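Local coordinates for 3-oxoacyl-[acyl-carrier-protein] synthase 3 (Micrococcus luteus NCTC 2665, PDB 4EWP) that probably catalyses the first condensation of fatty acid synthesis, joining the acetyl group of acetyl-CoA to malonyl-ACP with loss of carbon dioxide and CoA, at residues A[131-136]-A[175-180]. Residues are numbered along the deposited sequence; the frame is centred on the assembly and turned at random.
Sequences AQADAL and VIVAAS
In the thiolase fold of this synthase, helix 125-138 lies against one face of the five-stranded mixed sheet, and A133 meets V177 of strand 170-180 there. Elsewhere the same helix packs on the second subunit, Q132 against Y117 of that chain. The CA atoms of A133 and V177 are 6.3 Å apart, a close approach consistent with the small alanine side chain. V145 and V147 of the neighbouring strand 144-152 also touch A133, so the alanine sits over two strands at once, and V137 and I185 pack on V177 as well. D134 turns its CB away from the strand; its OD1 is hydrogen-bonded to OG of S14, and OD2 forms a salt bridge with NH2 of R138. No hydrogen bond crosses this buried contact, and its closest side-chain pair is methyl to methyl. V177 reaches back with both branches. CG1 is anti to the backbone N (chi1 179°) and lies by the helix backbone just after A133, 4.3 Å from N of D134. CG2, anti to the carbonyl carbon and beside the backbone N, meets CB of A133 at 3.7 Å. That alanine CB points at the strand and also comes within 3.9 Å of CB of V177.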
loop_
_atom_site.group_PDB
_atom_site.type_symbol
_atom_site.label_atom_id
_atom_site.label_comp_id
_atom_site.label_asym_id
_atom_site.label_seq_id
_atom_site.Cartn_x
_atom_site.Cartn_y
_atom_site.Cartn_z
ATOM N N ALA A 131 -2.680 -12.819 -0.694
ATOM C CA ALA A 131 -3.629 -12.942 0.413
ATOM C C ALA A 131 -4.807 -12.010 0.153
ATOM O O ALA A 131 -5.975 -12.392 0.301
ATOM C CB ALA A 131 -2.959 -12.598 1.734
ATOM N N GLN A 132 -4.493 -10.783 -0.260
ATOM C CA GLN A 132 -5.525 -9.784 -0.512
ATOM C C GLN A 132 -6.401 -10.189 -1.697
ATOM O O GLN A 132 -7.623 -10.218 -1.598
ATOM C CB GLN A 132 -4.884 -8.413 -0.744
ATOM C CG GLN A 132 -4.302 -7.782 0.509
ATOM C CD GLN A 132 -3.425 -6.598 0.187
ATOM O OE1 GLN A 132 -3.848 -5.678 -0.508
ATOM N NE2 GLN A 132 -2.200 -6.615 0.679
ATOM N N ALA A 133 -5.753 -10.531 -2.805
ATOM C CA ALA A 133 -6.444 -10.985 -4.005
ATOM C C ALA A 133 -7.378 -12.161 -3.689
ATOM O O ALA A 133 -8.547 -12.168 -4.087
ATOM C CB ALA A 133 -5.421 -11.380 -5.088
ATOM N N ASP A 134 -6.853 -13.147 -2.969
ATOM C CA ASP A 134 -7.637 -14.312 -2.562
ATOM C C ASP A 134 -8.874 -13.868 -1.770
ATOM O O ASP A 134 -10.004 -14.342 -2.011
ATOM C CB ASP A 134 -6.750 -15.258 -1.738
ATOM C CG ASP A 134 -7.510 -16.450 -1.184
ATOM O OD1 ASP A 134 -8.144 -17.181 -1.968
ATOM O OD2 ASP A 134 -7.475 -16.663 0.041
ATOM N N ALA A 135 -8.663 -12.957 -0.822
ATOM C CA ALA A 135 -9.770 -12.427 -0.027
ATOM C C ALA A 135 -10.806 -11.722 -0.909
ATOM O O ALA A 135 -12.009 -11.911 -0.728
ATOM C CB ALA A 135 -9.259 -11.471 1.051
ATOM N N LEU A 136 -10.329 -10.899 -1.842
ATOM C CA LEU A 136 -11.203 -10.188 -2.774
ATOM C C LEU A 136 -12.034 -11.166 -3.618
ATOM O O LEU A 136 -13.213 -10.949 -3.830
ATOM C CB LEU A 136 -10.382 -9.253 -3.684
ATOM C CG LEU A 136 -9.698 -8.057 -2.995
ATOM C CD1 LEU A 136 -8.720 -7.335 -3.951
ATOM C CD2 LEU A 136 -10.704 -7.074 -2.409
ATOM N N VAL A 175 0.813 -11.955 -11.361
ATOM C CA VAL A 175 -0.052 -13.110 -11.250
ATOM C C VAL A 175 -1.511 -12.645 -11.370
ATOM O O VAL A 175 -1.846 -11.510 -11.003
ATOM C CB VAL A 175 0.260 -13.800 -9.913
ATOM C CG1 VAL A 175 -0.965 -13.955 -9.042
ATOM C CG2 VAL A 175 1.069 -15.096 -10.133
ATOM N N ILE A 176 -2.367 -13.489 -11.932
ATOM C CA ILE A 176 -3.795 -13.183 -11.944
ATOM C C ILE A 176 -4.601 -14.178 -11.108
ATOM O O ILE A 176 -4.565 -15.384 -11.340
ATOM C CB ILE A 176 -4.377 -13.096 -13.376
ATOM C CG1 ILE A 176 -3.686 -11.971 -14.161
ATOM C CG2 ILE A 176 -5.886 -12.831 -13.302
ATOM C CD1 ILE A 176 -4.083 -11.935 -15.619
ATOM N N VAL A 177 -5.323 -13.666 -10.121
ATOM C CA VAL A 177 -6.102 -14.527 -9.253
ATOM C C VAL A 177 -7.563 -14.463 -9.668
ATOM O O VAL A 177 -8.138 -13.375 -9.780
ATOM C CB VAL A 177 -5.965 -14.087 -7.796
ATOM C CG1 VAL A 177 -6.809 -14.992 -6.885
ATOM C CG2 VAL A 177 -4.494 -14.081 -7.388
ATOM N N ALA A 178 -8.169 -15.621 -9.889
ATOM C CA ALA A 178 -9.537 -15.655 -10.372
ATOM C C ALA A 178 -10.471 -16.524 -9.523
ATOM O O ALA A 178 -10.045 -17.498 -8.873
ATOM C CB ALA A 178 -9.568 -16.127 -11.831
ATOM N N ALA A 179 -11.754 -16.178 -9.556
ATOM C CA ALA A 179 -12.779 -17.054 -8.999
ATOM C C ALA A 179 -12.624 -18.469 -9.559
ATOM O O ALA A 179 -12.286 -18.654 -10.727
ATOM C CB ALA A 179 -14.181 -16.505 -9.298
ATOM N N SER A 180 -12.878 -19.470 -8.725
ATOM C CA SER A 180 -12.688 -20.841 -9.146
ATOM C C SER A 180 -13.659 -21.761 -8.416
ATOM O O SER A 180 -14.109 -21.440 -7.317
ATOM C CB SER A 180 -11.239 -21.261 -8.882
ATOM O OG SER A 180 -11.017 -22.620 -9.227
#